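Local coordinates for CCMAN5 (Cellulosimicrobium cellulans, PDB 2XSG), which probably hydrolyses alpha-mannosides as a calcium-containing family GH92 enzyme and is used to enable mannose-6-phosphate modification of yeast-produced human lysosomal enzymes, at residues Trp610-Ile614 with Tyr615-Thr619; Leu643-Lys646 with Val647-Asp651. One frame throughout, in Å; residues are numbered along the deposited sequence.

Interaction 1: residues Trp610-Ile614 with Tyr615-Thr619; sequences WARAI and YTKET
The last turns of helix 604-616, where the chain swings into strand 618-623, illustrate how a threonine can bind back to the last part of a helix: Thr-616 turns back on Arg-612, one turn earlier. Its OG1, held between the backbone N and the carbonyl carbon (chi1 76°), donates to Arg-612 O at 2.6 Å. Thr-616 N reaches Arg-612 O at 3.0 Å from the opposite face of the carbonyl plane. The same hydroxyl accepts from Arg-612 NE at 2.9 Å, slightly tilted out of the guanidinium plane, while NH1 of the arginine binds Thr-301. A leucine in place of Arg-612 would probably leave Thr-616 OG1 without its NE donor and Thr-301 without NH1. One residue on, Lys-617 N binds Ala-613 O at 2.9 Å. Ala-611 O lies at the edge of the Tyr-615 ring, in the ring's plane, 3.1 Å from Tyr-615 CD2. Thr-619 CG2 comes back against the helix, 3.9 Å from Ala-613 CB and 4.0 Å from Trp-610 CZ3 at the indole edge. The Thr-616 hydroxyl thus works as donor and acceptor at once, linking a backbone carbonyl that accepts two hydrogen bonds to a cationic side chain.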
loop_
_atom_site.group_PDB
_atom_site.type_symbol
_atom_site.label_atom_id
_atom_site.label_comp_id
_atom_site.label_asym_id
_atom_site.label_seq_id
_atom_site.Cartn_x
_atom_site.Cartn_y
_atom_site.Cartn_z
ATOM N N TRP A 610 19.819 13.678 0.524
ATOM C CA TRP A 610 19.299 12.399 1.000
ATOM C C TRP A 610 18.074 11.920 0.255
ATOM O O TRP A 610 17.940 10.714 0.005
ATOM C CB TRP A 610 19.050 12.436 2.516
ATOM C CG TRP A 610 20.352 12.304 3.242
ATOM C CD1 TRP A 610 20.998 13.269 3.978
ATOM C CD2 TRP A 610 21.210 11.153 3.239
ATOM N NE1 TRP A 610 22.191 12.767 4.454
ATOM C CE2 TRP A 610 22.340 11.473 4.019
ATOM C CE3 TRP A 610 21.111 9.865 2.679
ATOM C CZ2 TRP A 610 23.371 10.561 4.244
ATOM C CZ3 TRP A 610 22.139 8.960 2.898
ATOM C CH2 TRP A 610 23.253 9.313 3.676
ATOM N N ALA A 611 17.192 12.856 -0.108
ATOM C CA ALA A 611 16.028 12.531 -0.942
ATOM C C ALA A 611 16.462 11.963 -2.294
ATOM O O ALA A 611 16.011 10.884 -2.693
ATOM C CB ALA A 611 15.124 13.738 -1.128
ATOM N N ARG A 612 17.360 12.661 -2.985
ATOM C CA ARG A 612 17.847 12.153 -4.260
ATOM C C ARG A 612 18.585 10.813 -4.097
ATOM O O ARG A 612 18.417 9.911 -4.926
ATOM C CB ARG A 612 18.713 13.195 -4.985
ATOM C CG ARG A 612 19.146 12.785 -6.390
ATOM C CD ARG A 612 18.001 12.753 -7.391
ATOM N NE ARG A 612 18.363 12.070 -8.641
ATOM C CZ ARG A 612 18.265 12.604 -9.860
ATOM N NH1 ARG A 612 17.796 13.834 -10.031
ATOM N NH2 ARG A 612 18.602 11.882 -10.931
ATOM N N ALA A 613 19.361 10.673 -3.019
ATOM C CA ALA A 613 20.206 9.481 -2.801
ATOM C C ALA A 613 19.419 8.205 -2.468
ATOM O O ALA A 613 19.600 7.148 -3.104
ATOM C CB ALA A 613 21.258 9.763 -1.705
ATOM N N ILE A 614 18.549 8.305 -1.466
ATOM C CA ILE A 614 17.744 7.157 -1.030
ATOM C C ILE A 614 16.909 6.624 -2.187
ATOM O O ILE A 614 16.793 5.414 -2.373
ATOM C CB ILE A 614 16.839 7.514 0.190
ATOM C CG1 ILE A 614 17.698 7.816 1.426
ATOM C CG2 ILE A 614 15.868 6.330 0.557
ATOM C CD1 ILE A 614 16.964 8.598 2.533
ATOM N N TYR A 615 16.330 7.522 -2.968
ATOM C CA TYR A 615 15.339 7.092 -3.969
ATOM C C TYR A 615 15.917 6.806 -5.357
ATOM O O TYR A 615 15.291 6.100 -6.139
ATOM C CB TYR A 615 14.186 8.089 -4.068
ATOM C CG TYR A 615 13.352 8.123 -2.821
ATOM C CD1 TYR A 615 12.329 7.199 -2.633
ATOM C CD2 TYR A 615 13.599 9.068 -1.822
ATOM C CE1 TYR A 615 11.561 7.202 -1.487
ATOM C CE2 TYR A 615 12.834 9.090 -0.663
ATOM C CZ TYR A 615 11.805 8.150 -0.501
ATOM O OH TYR A 615 11.037 8.163 0.642
ATOM N N THR A 616 17.103 7.339 -5.664
ATOM C CA THR A 616 17.624 7.185 -7.029
ATOM C C THR A 616 19.080 6.731 -7.122
ATOM O O THR A 616 19.572 6.546 -8.227
ATOM C CB THR A 616 17.467 8.452 -7.885
ATOM O OG1 THR A 616 18.456 9.416 -7.511
ATOM C CG2 THR A 616 16.090 9.058 -7.733
ATOM N N LYS A 617 19.741 6.545 -5.980
ATOM C CA LYS A 617 21.156 6.173 -5.931
ATOM C C LYS A 617 21.381 5.017 -4.938
ATOM O O LYS A 617 20.425 4.478 -4.382
ATOM C CB LYS A 617 22.002 7.390 -5.522
ATOM C CG LYS A 617 21.875 8.598 -6.454
ATOM C CD LYS A 617 22.681 9.779 -5.920
ATOM C CE LYS A 617 22.648 10.965 -6.862
ATOM N NZ LYS A 617 23.368 10.711 -8.140
ATOM N N GLU A 618 22.638 4.633 -4.750
ATOM C CA GLU A 618 23.018 3.665 -3.735
ATOM C C GLU A 618 23.189 4.392 -2.422
ATOM O O GLU A 618 23.761 5.478 -2.396
ATOM C CB GLU A 618 24.350 3.019 -4.075
ATOM C CG GLU A 618 24.355 2.124 -5.291
ATOM C CD GLU A 618 25.510 1.142 -5.239
ATOM O OE1 GLU A 618 26.527 1.463 -4.585
ATOM O OE2 GLU A 618 25.388 0.038 -5.811
ATOM N N THR A 619 22.691 3.803 -1.340
ATOM C CA THR A 619 22.936 4.317 0.007
ATOM C C THR A 619 23.407 3.209 0.938
ATOM O O THR A 619 23.228 2.024 0.639
ATOM C CB THR A 619 21.659 4.909 0.654
ATOM O OG1 THR A 619 20.562 3.998 0.467
ATOM C CG2 THR A 619 21.325 6.272 0.052
HETATM O O HOH W 1 17.272 3.731 -4.539
HETATM O O HOH W 2 19.191 3.966 -2.017
#

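Interaction 2: residues Leu643-Lys646 with Val647-Asp651; sequences LKTK and VYRLD
A guanidinium group lying flat against a hydroxyl without bonding to it is the odd feature here: Thr-645 OG1 sits 3.3 Å above the plane of the Arg-649 guanidinium, displaced toward its rim. The nearest atom is Arg-649 NH2, 3.4 Å from Thr-645 OG1, but the angle is too poor for a hydrogen bond, and the two side chains cross at about a right angle. The hydroxyl instead makes a weak bond to the next carbonyl, Lys-646 O. Arg-649 gets there by doubling back along the chain, bent at both chi2 (-149°) and chi3 (130°). On the way it runs past the aliphatic root of Lys-646, with NE 3.7 Å from Lys-646 CB, and Lys-646 CG lies at the guanidinium edge, in its plane and 3.9 Å from Arg-649 NH2. The lysine's amino group lies apart, with NZ 6.3 Å from Arg-649 NE, a separation that probably eases the repulsion between like charges. A water bridges the bend, donating to Lys-646 O at 2.8 Å and, more weakly, to Val-647 O. Tyr-648 leaves in another direction: its OH bonds to Met-666 O, and its ring meets Phe-670 and stands edge-to-face with His-314. Val-647 takes helical backbone angles, Tyr-648 and Arg-649 are extended again, and an inverse gamma turn follows, centred on Leu-650, with a weak bond from Asp-651 N to Arg-649 O. That turn is the defined motif in the passage from strand 638-646 into the loop before helix 665-675 of the catalytic domain.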
loop_
_atom_site.group_PDB
_atom_site.type_symbol
_atom_site.label_atom_id
_atom_site.label_comp_id
_atom_site.label_asym_id
_atom_site.label_seq_id
_atom_site.Cartn_x
_atom_site.Cartn_y
_atom_site.Cartn_z
ATOM N N LEU A 643 25.025 -2.723 4.209
ATOM C CA LEU A 643 25.115 -2.916 2.770
ATOM C C LEU A 643 24.891 -1.606 1.984
ATOM O O LEU A 643 23.950 -0.871 2.244
ATOM C CB LEU A 643 24.108 -3.999 2.367
ATOM C CG LEU A 643 23.878 -4.426 0.928
ATOM C CD1 LEU A 643 24.959 -5.433 0.510
ATOM C CD2 LEU A 643 22.481 -5.047 0.787
ATOM N N LYS A 644 25.769 -1.324 1.028
ATOM C CA LYS A 644 25.589 -0.175 0.137
ATOM C C LYS A 644 24.891 -0.634 -1.131
ATOM O O LYS A 644 25.448 -1.413 -1.908
ATOM C CB LYS A 644 26.929 0.489 -0.188
ATOM C CG LYS A 644 26.772 1.909 -0.728
ATOM C CD LYS A 644 28.107 2.630 -0.778
ATOM C CE LYS A 644 27.962 4.030 -1.348
ATOM N NZ LYS A 644 29.277 4.477 -1.918
ATOM N N THR A 645 23.676 -0.149 -1.341
ATOM C CA THR A 645 22.799 -0.696 -2.362
ATOM C C THR A 645 21.698 0.311 -2.655
ATOM O O THR A 645 21.448 1.207 -1.837
ATOM C CB THR A 645 22.182 -2.038 -1.876
ATOM O OG1 THR A 645 21.315 -2.569 -2.877
ATOM C CG2 THR A 645 21.405 -1.847 -0.561
ATOM N N LYS A 646 21.072 0.193 -3.828
ATOM C CA LYS A 646 19.893 1.000 -4.145
ATOM C C LYS A 646 18.729 0.466 -3.333
ATOM O O LYS A 646 18.555 -0.747 -3.200
ATOM C CB LYS A 646 19.521 0.928 -5.624
ATOM C CG LYS A 646 20.543 1.455 -6.600
ATOM C CD LYS A 646 19.871 1.628 -7.975
ATOM C CE LYS A 646 20.375 2.861 -8.714
ATOM N NZ LYS A 646 19.840 2.856 -10.118
ATOM N N VAL A 647 17.922 1.379 -2.810
ATOM C CA VAL A 647 16.760 1.009 -2.002
ATOM C C VAL A 647 15.642 0.589 -2.950
ATOM O O VAL A 647 14.924 -0.373 -2.695
ATOM C CB VAL A 647 16.359 2.184 -1.068
ATOM C CG1 VAL A 647 14.958 2.007 -0.469
ATOM C CG2 VAL A 647 17.382 2.331 0.039
ATOM N N TYR A 648 15.526 1.322 -4.052
ATOM C CA TYR A 648 14.535 1.080 -5.078
ATOM C C TYR A 648 15.230 0.660 -6.372
ATOM O O TYR A 648 16.107 1.392 -6.847
ATOM C CB TYR A 648 13.770 2.373 -5.358
ATOM C CG TYR A 648 12.811 2.786 -4.277
ATOM C CD1 TYR A 648 13.252 3.501 -3.166
ATOM C CD2 TYR A 648 11.453 2.509 -4.388
ATOM C CE1 TYR A 648 12.361 3.892 -2.155
ATOM C CE2 TYR A 648 10.538 2.920 -3.391
ATOM C CZ TYR A 648 11.008 3.608 -2.283
ATOM O OH TYR A 648 10.130 4.006 -1.310
ATOM N N ARG A 649 14.842 -0.497 -6.931
ATOM C CA ARG A 649 15.392 -0.994 -8.218
ATOM C C ARG A 649 14.274 -1.235 -9.227
ATOM O O ARG A 649 13.184 -1.656 -8.838
ATOM C CB ARG A 649 16.156 -2.329 -8.056
ATOM C CG ARG A 649 17.148 -2.401 -6.902
ATOM C CD ARG A 649 18.345 -3.313 -7.182
ATOM N NE ARG A 649 19.548 -2.542 -6.858
ATOM C CZ ARG A 649 20.734 -3.038 -6.510
ATOM N NH1 ARG A 649 20.915 -4.347 -6.415
ATOM N NH2 ARG A 649 21.744 -2.205 -6.235
ATOM N N LEU A 650 14.553 -1.017 -10.518
ATOM C CA LEU A 650 13.638 -1.476 -11.552
ATOM C C LEU A 650 14.001 -2.932 -11.848
ATOM O O LEU A 650 14.644 -3.247 -12.858
ATOM C CB LEU A 650 13.686 -0.611 -12.825
ATOM C CG LEU A 650 12.487 -0.807 -13.769
ATOM C CD1 LEU A 650 11.217 -0.135 -13.234
ATOM C CD2 LEU A 650 12.800 -0.296 -15.172
ATOM N N ASP A 651 13.578 -3.804 -10.936
ATOM C CA ASP A 651 13.903 -5.210 -10.942
ATOM C C ASP A 651 12.798 -5.939 -10.204
ATOM O O ASP A 651 12.125 -5.345 -9.344
ATOM C CB ASP A 651 15.212 -5.439 -10.168
ATOM C CG ASP A 651 15.803 -6.800 -10.425
ATOM O OD1 ASP A 651 16.329 -7.002 -11.537
ATOM O OD2 ASP A 651 15.713 -7.677 -9.542
HETATM O O HOH W 3 16.409 -2.528 -3.463
#

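Read from the N terminus, the two contacts stand in series, neither nested nor crossed, and each is a local bend in a continuous chain. Interaction 1 turns helix 604-616 into strand 618-623; after the short strand 634-635, strand 638-646 returns antiparallel beside 618-623, and interaction 2 lets the chain leave the sheet. The bends meet directly. Thr-619 N probably bonds to Thr-645 O at 2.9 Å, pairing the strands, while the Tyr-615 and Tyr-648 rings pack together and Val-647 abuts Ile-614 O and Thr-619. Helix end, small sheet and exit loop are thereby joined; that loop goes on to Asp-662, a calcium ligand with Asn-588 and Glu-589, before helix 665-675.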